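Long-range contacts in hypothetical UPF0204 protein AF0625 (Archaeoglobus fulgidus, PDB 1YQE), which probably hydrolyses D-aminoacyl-tRNAs to free tRNA and D-amino acids, a zinc-dependent reaction that recycles wrongly charged tRNA: residues 108-113 with 146-152; 114-119 with 185-190; 193-197 with 245-250. All coordinates share one frame; numbering follows the deposited sequence.

In the fold
Interactions 1 and 2 follow one another where the chain leaves a long loop and enters helix 114-125, while interactions 2 and 3 use the start and the end of strand 189-194, a central strand of the four-stranded parallel sheet. Interaction 3 is the buried one, made largely of backbone and glycines packed beside the next strand. The other two are partly buried. In interaction 1 two loops run side by side through backbone bonds, a serine-glutamate bond and waters; in interaction 2 side-chain amides of a helix grip the loop leading into the strand. Interactions 1 and 3 do not touch, their nearest atoms lying about 10 Å apart.

Interaction 1: residues 108-113 with 146-152; sequences SLAKPS and SEISKPS
Ser108 and Glu147 meet through their side chains, the hydroxyl OG giving its proton to carboxylate oxygen OE2 at 2.5 Å. OG arrives on the syn side of OE2, 20° out of the carboxylate plane. Ser146 OG comes to the same oxygen. The glutamate's CB points away from residues 108-113, but the chain bends at chi2 (-52°) and folds the carboxylate back to the serine. Water 1 lies beside this pair, close to both Ser108 OG and Ser146 O, and probably links them.

Farther along, the two loops run in the same direction and the backbone takes over. Lys111 N donates to Ile148 O (3.1 Å, 166° at the hydrogen), and Ser152 N donates to Lys111 O at 2.7 Å, so Lys111 is held by both its N-H and its carbonyl. Between these bonds and the serine end, the methyl of Ala110 packs on Ile148, CB to CB 4.0 Å.

The aliphatic start of Lys111 lies along the other loop: its CB is 3.3 Å from Ser149 O, and its CG faces the ring of Pro151. With CG anti to the backbone N and a bend at chi2, the rest of the chain then leads away, and NZ bonds to Leu237 O and pairs with Glu239. Pro151 turns its CB to Pro112 O (3.3 Å) and also touches Ser113 CB.

The contact thus joins the loop before helix 114-125 to the one entering strand 152-159. Leu109 packs on helix 228-238 and strand 212-218, while Pro151 and Ser152 rest on strand 73-81.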
loop_
_atom_site.group_PDB
_atom_site.type_symbol
_atom_site.label_atom_id
_atom_site.label_comp_id
_atom_site.label_asym_id
_atom_site.label_seq_id
_atom_site.Cartn_x
_atom_site.Cartn_y
_atom_site.Cartn_z
ATOM N N SER A 108 -10.707 -8.299 8.442
ATOM C CA SER A 108 -9.311 -8.572 8.765
ATOM C C SER A 108 -8.457 -7.615 7.932
ATOM O O SER A 108 -8.711 -7.415 6.747
ATOM C CB SER A 108 -8.968 -10.025 8.435
ATOM O OG SER A 108 -7.680 -10.363 8.916
ATOM N N LEU A 109 -7.448 -7.027 8.561
ATOM C CA LEU A 109 -6.586 -6.063 7.890
ATOM C C LEU A 109 -5.116 -6.464 7.915
ATOM O O LEU A 109 -4.636 -7.020 8.898
ATOM C CB LEU A 109 -6.734 -4.695 8.563
ATOM C CG LEU A 109 -8.124 -4.051 8.627
ATOM C CD1 LEU A 109 -8.093 -2.840 9.559
ATOM C CD2 LEU A 109 -8.557 -3.648 7.222
ATOM N N ALA A 110 -4.404 -6.175 6.830
ATOM C CA ALA A 110 -2.981 -6.476 6.771
ATOM C C ALA A 110 -2.241 -5.320 7.435
ATOM O O ALA A 110 -2.733 -4.192 7.474
ATOM C CB ALA A 110 -2.532 -6.628 5.321
ATOM N N LYS A 111 -1.064 -5.603 7.977
ATOM C CA LYS A 111 -0.257 -4.577 8.620
ATOM C C LYS A 111 0.273 -3.621 7.543
ATOM O O LYS A 111 0.958 -4.044 6.621
ATOM C CB LYS A 111 0.915 -5.238 9.359
ATOM C CG LYS A 111 1.922 -4.288 10.009
ATOM C CD LYS A 111 1.375 -3.629 11.255
ATOM C CE LYS A 111 2.497 -2.974 12.059
ATOM N NZ LYS A 111 2.001 -2.322 13.298
ATOM N N PRO A 112 -0.052 -2.322 7.639
ATOM C CA PRO A 112 0.439 -1.373 6.628
ATOM C C PRO A 112 1.894 -0.962 6.853
ATOM O O PRO A 112 2.493 -1.296 7.872
ATOM C CB PRO A 112 -0.516 -0.190 6.772
ATOM C CG PRO A 112 -0.845 -0.206 8.229
ATOM C CD PRO A 112 -1.041 -1.685 8.527
ATOM N N SER A 113 2.457 -0.244 5.884
ATOM C CA SER A 113 3.832 0.250 5.976
ATOM C C SER A 113 3.750 1.704 5.509
ATOM O O SER A 113 4.239 2.058 4.434
ATOM C CB SER A 113 4.753 -0.559 5.057
ATOM O OG SER A 113 6.117 -0.282 5.326
ATOM N N SER A 146 -5.328 -10.590 3.634
ATOM C CA SER A 146 -5.580 -9.888 4.884
ATOM C C SER A 146 -4.684 -10.390 6.007
ATOM O O SER A 146 -4.396 -9.657 6.953
ATOM C CB SER A 146 -7.041 -10.050 5.298
ATOM O OG SER A 146 -7.344 -11.414 5.502
ATOM N N GLU A 147 -4.237 -11.636 5.893
ATOM C CA GLU A 147 -3.410 -12.231 6.930
ATOM C C GLU A 147 -1.914 -12.012 6.735
ATOM O O GLU A 147 -1.169 -12.947 6.462
ATOM C CB GLU A 147 -3.719 -13.725 7.034
ATOM C CG GLU A 147 -5.217 -14.032 7.057
ATOM C CD GLU A 147 -5.980 -13.235 8.103
ATOM O OE1 GLU A 147 -5.715 -13.410 9.309
ATOM O OE2 GLU A 147 -6.852 -12.428 7.723
ATOM N N ILE A 148 -1.487 -10.761 6.874
ATOM C CA ILE A 148 -0.081 -10.391 6.741
ATOM C C ILE A 148 0.267 -9.586 7.989
ATOM O O ILE A 148 -0.357 -8.561 8.259
ATOM C CB ILE A 148 0.167 -9.514 5.491
ATOM C CG1 ILE A 148 -0.278 -10.259 4.225
ATOM C CG2 ILE A 148 1.647 -9.142 5.405
ATOM C CD1 ILE A 148 0.511 -11.538 3.917
ATOM N N SER A 149 1.247 -10.064 8.752
ATOM C CA SER A 149 1.663 -9.402 9.987
ATOM C C SER A 149 2.821 -8.442 9.781
ATOM O O SER A 149 2.987 -7.483 10.537
ATOM C CB SER A 149 2.066 -10.441 11.039
ATOM O OG SER A 149 0.940 -11.174 11.467
ATOM N N LYS A 150 3.646 -8.716 8.782
ATOM C CA LYS A 150 4.770 -7.835 8.492
ATOM C C LYS A 150 4.207 -6.594 7.815
ATOM O O LYS A 150 3.219 -6.680 7.089
ATOM C CB LYS A 150 5.760 -8.525 7.546
ATOM C CG LYS A 150 6.725 -9.487 8.224
ATOM C CD LYS A 150 7.812 -8.739 8.976
ATOM C CE LYS A 150 8.674 -9.694 9.800
ATOM N NZ LYS A 150 9.282 -10.750 8.955
ATOM N N PRO A 151 4.812 -5.418 8.058
ATOM C CA PRO A 151 4.294 -4.209 7.408
ATOM C C PRO A 151 4.306 -4.428 5.891
ATOM O O PRO A 151 5.241 -5.015 5.352
ATOM C CB PRO A 151 5.285 -3.135 7.848
ATOM C CG PRO A 151 5.670 -3.601 9.238
ATOM C CD PRO A 151 5.869 -5.090 9.034
ATOM N N SER A 152 3.274 -3.970 5.195
ATOM C CA SER A 152 3.250 -4.167 3.753
ATOM C C SER A 152 2.333 -3.212 3.011
ATOM O O SER A 152 1.588 -2.442 3.612
ATOM C CB SER A 152 2.849 -5.608 3.425
ATOM O OG SER A 152 1.481 -5.839 3.718
HETATM O O HOH W 1 -5.052 -9.807 9.617
HETATM O O HOH W 2 -2.524 -7.924 10.268
#

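Interaction 2: residues 114-119 with 185-190; sequences PQTMKN and KMDWNV
Gln115, in the first turn of helix 114-125, passes close to the loop that leads into strand 189-194, its CA 5.3 Å from that of Met186. Its side-chain amide takes up both backbone polar groups of Trp188: OE1 accepts from Trp188 N at 2.9 Å, and NE2 donates to Trp188 O at 3.2 Å in a nearly straight bond (175°). A bend at chi2 (-55°) brings the amide round to this pair of hydrogen bonds.

One turn later Asn119 also uses both ends of its amide, but on two residues. Its ND2 donates to Lys185 O at 2.9 Å, while its OD1 sits at the edge of the indole and accepts from Trp188 NE1 at 3.1 Å, with the donor above the amide's carbonyl plane. Over one face of the indole, Lys118 crosses at about a right angle, its CG 3.4 Å from the centroid of the five-membered ring in a CH-pi contact; Lys185 CE lies over the opposite face. Pro114 CB meets Val190 CG1.

Chemically, the two amides fix the loop's course and the rotation of the tryptophan, whereas Lys118 offers the ring mainly hydrocarbon, since its NZ bonds to the carbonyls of Met207, Thr210 and Phe212.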
loop_
_atom_site.group_PDB
_atom_site.type_symbol
_atom_site.label_atom_id
_atom_site.label_comp_id
_atom_site.label_asym_id
_atom_site.label_seq_id
_atom_site.Cartn_x
_atom_site.Cartn_y
_atom_site.Cartn_z
ATOM N N PRO A 114 3.119 2.564 6.325
ATOM C CA PRO A 114 2.901 3.996 6.079
ATOM C C PRO A 114 4.098 4.832 5.652
ATOM O O PRO A 114 3.985 5.662 4.749
ATOM C CB PRO A 114 2.299 4.488 7.396
ATOM C CG PRO A 114 1.609 3.274 7.925
ATOM C CD PRO A 114 2.622 2.197 7.663
ATOM N N GLN A 115 5.240 4.626 6.300
ATOM C CA GLN A 115 6.429 5.403 5.962
ATOM C C GLN A 115 6.944 5.099 4.562
ATOM O O GLN A 115 7.168 6.017 3.762
ATOM C CB GLN A 115 7.538 5.150 6.991
ATOM C CG GLN A 115 7.136 5.465 8.430
ATOM C CD GLN A 115 6.626 6.889 8.617
ATOM O OE1 GLN A 115 7.177 7.840 8.058
ATOM N NE2 GLN A 115 5.580 7.042 9.426
ATOM N N THR A 116 7.121 3.817 4.259
ATOM C CA THR A 116 7.619 3.407 2.956
ATOM C C THR A 116 6.636 3.771 1.851
ATOM O O THR A 116 7.040 4.204 0.771
ATOM C CB THR A 116 7.909 1.901 2.923
ATOM O OG1 THR A 116 8.918 1.603 3.897
ATOM C CG2 THR A 116 8.407 1.480 1.549
ATOM N N MET A 117 5.348 3.597 2.117
ATOM C CA MET A 117 4.345 3.962 1.129
ATOM C C MET A 117 4.537 5.441 0.777
ATOM O O MET A 117 4.499 5.817 -0.395
ATOM C CB MET A 117 2.947 3.754 1.693
ATOM C CG MET A 117 2.601 2.306 1.955
ATOM S SD MET A 117 1.161 2.193 3.023
ATOM C CE MET A 117 -0.135 2.776 1.897
ATOM N N LYS A 118 4.748 6.269 1.798
ATOM C CA LYS A 118 4.935 7.706 1.601
ATOM C C LYS A 118 6.192 8.017 0.798
ATOM O O LYS A 118 6.155 8.793 -0.152
ATOM C CB LYS A 118 5.013 8.429 2.953
ATOM C CG LYS A 118 5.205 9.951 2.861
ATOM C CD LYS A 118 3.974 10.662 2.267
ATOM C CE LYS A 118 4.089 12.184 2.394
ATOM N NZ LYS A 118 2.845 12.892 1.951
ATOM N N ASN A 119 7.313 7.424 1.192
ATOM C CA ASN A 119 8.568 7.664 0.495
ATOM C C ASN A 119 8.487 7.200 -0.953
ATOM O O ASN A 119 9.077 7.806 -1.850
ATOM C CB ASN A 119 9.716 6.984 1.251
ATOM C CG ASN A 119 9.988 7.656 2.584
ATOM O OD1 ASN A 119 9.940 8.878 2.681
ATOM N ND2 ASN A 119 10.274 6.867 3.613
ATOM N N LYS A 185 13.828 9.079 5.992
ATOM C CA LYS A 185 12.752 9.753 6.713
ATOM C C LYS A 185 11.617 8.772 7.007
ATOM O O LYS A 185 10.952 8.273 6.092
ATOM C CB LYS A 185 12.245 10.955 5.910
ATOM C CG LYS A 185 11.215 11.811 6.641
ATOM C CD LYS A 185 11.031 13.146 5.931
ATOM C CE LYS A 185 9.936 13.988 6.579
ATOM N NZ LYS A 185 10.216 14.285 8.011
ATOM N N MET A 186 11.408 8.508 8.294
ATOM C CA MET A 186 10.388 7.570 8.760
ATOM C C MET A 186 9.496 8.206 9.819
ATOM O O MET A 186 8.918 7.500 10.648
ATOM C CB MET A 186 11.061 6.343 9.393
ATOM C CG MET A 186 12.127 5.672 8.557
ATOM S SD MET A 186 11.432 4.563 7.347
ATOM C CE MET A 186 10.901 3.221 8.408
ATOM N N ASP A 187 9.380 9.528 9.808
ATOM C CA ASP A 187 8.570 10.205 10.815
ATOM C C ASP A 187 7.414 11.019 10.242
ATOM O O ASP A 187 7.028 12.050 10.793
ATOM C CB ASP A 187 9.465 11.092 11.690
ATOM C CG ASP A 187 10.064 12.250 10.921
ATOM O OD1 ASP A 187 10.234 12.113 9.696
ATOM O OD2 ASP A 187 10.374 13.291 11.537
ATOM N N TRP A 188 6.857 10.548 9.132
ATOM C CA TRP A 188 5.717 11.218 8.529
ATOM C C TRP A 188 4.539 10.986 9.475
ATOM O O TRP A 188 4.479 9.956 10.148
ATOM C CB TRP A 188 5.389 10.607 7.161
ATOM C CG TRP A 188 6.478 10.748 6.146
ATOM C CD1 TRP A 188 7.312 9.769 5.690
ATOM C CD2 TRP A 188 6.839 11.942 5.451
ATOM N NE1 TRP A 188 8.169 10.278 4.750
ATOM C CE2 TRP A 188 7.900 11.613 4.581
ATOM C CE3 TRP A 188 6.370 13.264 5.478
ATOM C CZ2 TRP A 188 8.500 12.555 3.740
ATOM C CZ3 TRP A 188 6.969 14.204 4.644
ATOM C CH2 TRP A 188 8.023 13.843 3.786
ATOM N N ASN A 189 3.621 11.947 9.534
ATOM C CA ASN A 189 2.430 11.826 10.373
ATOM C C ASN A 189 1.583 10.715 9.750
ATOM O O ASN A 189 1.376 10.698 8.534
ATOM C CB ASN A 189 1.668 13.152 10.382
ATOM C CG ASN A 189 2.473 14.276 11.010
ATOM O OD1 ASN A 189 2.867 14.188 12.172
ATOM N ND2 ASN A 189 2.726 15.333 10.244
ATOM N N VAL A 190 1.102 9.791 10.578
ATOM C CA VAL A 190 0.327 8.655 10.089
ATOM C C VAL A 190 -1.154 8.732 10.435
ATOM O O VAL A 190 -1.528 8.980 11.579
ATOM C CB VAL A 190 0.879 7.322 10.652
ATOM C CG1 VAL A 190 0.150 6.142 10.012
ATOM C CG2 VAL A 190 2.377 7.225 10.407
#

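Interaction 3: residues 193-197 with 245-250; sequences GVGGT and IDEKSV
Val194 and Ile245 form a parallel beta bridge at the C-terminal ends of the two central strands of a four-stranded parallel alpha/beta sheet. The tight part gathers round one oxygen: Val194 O accepts from Asp246 N at 3.1 Å, takes a CA-H...O contact from Ile245 CA at 3.4 Å, and has Val250 CG1 against it at 3.3 Å. The methyls CG1 of Val194 and Val250 also touch, and helix 252-265 packs over Val194 and Ile245.

Just past the strand, Gly195 and Gly196 bring bare backbone up to the turn that follows strand 242-245, both at positive phi. Asp246 CB packs on Gly195 C at 3.8 Å, with Ser249 and Val250 closing in where a side chain would stand; having none, Gly195 admits the turn. The aspartate's OD1 turns the other way, its anti lone pair accepting from Lys248 N in an Asx turn.

The solvent side is looser. Thr197 and Lys248 are exposed and make no contact across the segments, and Glu247 turns to Ser272 and Lys273 instead. Ser249 still reaches across: with OG anti to its own N (chi1 -177°), its hydroxyl extends to Gly196 N, a donor 2.7 Å from OG with 162° at the hydrogen.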
loop_
_atom_site.group_PDB
_atom_site.type_symbol
_atom_site.label_atom_id
_atom_site.label_comp_id
_atom_site.label_asym_id
_atom_site.label_seq_id
_atom_site.Cartn_x
_atom_site.Cartn_y
_atom_site.Cartn_z
ATOM N N GLY A 193 -7.622 6.787 7.035
ATOM C CA GLY A 193 -8.579 7.669 6.389
ATOM C C GLY A 193 -9.950 7.044 6.304
ATOM O O GLY A 193 -10.074 5.832 6.136
ATOM N N VAL A 194 -10.981 7.874 6.418
ATOM C CA VAL A 194 -12.356 7.402 6.360
ATOM C C VAL A 194 -13.167 8.296 5.424
ATOM O O VAL A 194 -13.281 9.501 5.645
ATOM C CB VAL A 194 -13.015 7.415 7.764
ATOM C CG1 VAL A 194 -14.487 7.018 7.661
ATOM C CG2 VAL A 194 -12.284 6.439 8.694
ATOM N N GLY A 195 -13.712 7.695 4.376
ATOM C CA GLY A 195 -14.515 8.441 3.426
ATOM C C GLY A 195 -13.892 8.499 2.048
ATOM O O GLY A 195 -12.698 8.236 1.887
ATOM N N GLY A 196 -14.706 8.839 1.051
ATOM C CA GLY A 196 -14.218 8.947 -0.312
ATOM C C GLY A 196 -14.565 7.783 -1.222
ATOM O O GLY A 196 -15.029 6.740 -0.772
ATOM N N THR A 197 -14.355 7.979 -2.518
ATOM C CA THR A 197 -14.603 6.938 -3.504
ATOM C C THR A 197 -13.402 5.987 -3.485
ATOM O O THR A 197 -12.405 6.268 -2.817
ATOM C CB THR A 197 -14.783 7.543 -4.908
ATOM O OG1 THR A 197 -13.737 8.488 -5.161
ATOM C CG2 THR A 197 -16.135 8.243 -5.009
ATOM N N ILE A 245 -10.849 12.533 7.907
ATOM C CA ILE A 245 -12.131 12.268 7.268
ATOM C C ILE A 245 -12.309 13.107 6.012
ATOM O O ILE A 245 -11.809 14.232 5.921
ATOM C CB ILE A 245 -13.324 12.573 8.213
ATOM C CG1 ILE A 245 -13.243 14.021 8.705
ATOM C CG2 ILE A 245 -13.340 11.586 9.377
ATOM C CD1 ILE A 245 -14.453 14.468 9.499
ATOM N N ASP A 246 -12.998 12.536 5.034
ATOM C CA ASP A 246 -13.296 13.242 3.796
ATOM C C ASP A 246 -14.629 13.885 4.163
ATOM O O ASP A 246 -15.686 13.283 3.979
ATOM C CB ASP A 246 -13.477 12.248 2.645
ATOM C CG ASP A 246 -13.780 12.931 1.322
ATOM O OD1 ASP A 246 -14.479 13.964 1.334
ATOM O OD2 ASP A 246 -13.333 12.427 0.271
ATOM N N GLU A 247 -14.561 15.098 4.708
ATOM C CA GLU A 247 -15.743 15.821 5.168
ATOM C C GLU A 247 -16.919 15.907 4.200
ATOM O O GLU A 247 -18.048 16.163 4.616
ATOM C CB GLU A 247 -15.356 17.233 5.644
ATOM C CG GLU A 247 -14.695 18.130 4.608
ATOM C CD GLU A 247 -13.186 17.983 4.572
ATOM O OE1 GLU A 247 -12.694 16.898 4.196
ATOM O OE2 GLU A 247 -12.489 18.957 4.922
ATOM N N LYS A 248 -16.668 15.682 2.918
ATOM C CA LYS A 248 -17.739 15.744 1.931
ATOM C C LYS A 248 -18.309 14.353 1.664
ATOM O O LYS A 248 -19.345 14.206 1.014
ATOM C CB LYS A 248 -17.217 16.359 0.626
ATOM C CG LYS A 248 -18.250 16.417 -0.490
ATOM C CD LYS A 248 -17.742 17.171 -1.712
ATOM C CE LYS A 248 -17.528 18.649 -1.413
ATOM N NZ LYS A 248 -17.181 19.415 -2.642
ATOM N N SER A 249 -17.634 13.337 2.191
ATOM C CA SER A 249 -18.052 11.954 1.993
ATOM C C SER A 249 -18.703 11.336 3.229
ATOM O O SER A 249 -19.715 10.643 3.123
ATOM C CB SER A 249 -16.844 11.111 1.568
ATOM O OG SER A 249 -17.212 9.772 1.299
ATOM N N VAL A 250 -18.126 11.588 4.399
ATOM C CA VAL A 250 -18.654 11.033 5.639
ATOM C C VAL A 250 -19.991 11.644 6.062
ATOM O O VAL A 250 -20.224 12.842 5.895
ATOM C CB VAL A 250 -17.654 11.214 6.807
ATOM C CG1 VAL A 250 -16.297 10.619 6.433
ATOM C CG2 VAL A 250 -17.518 12.689 7.156
#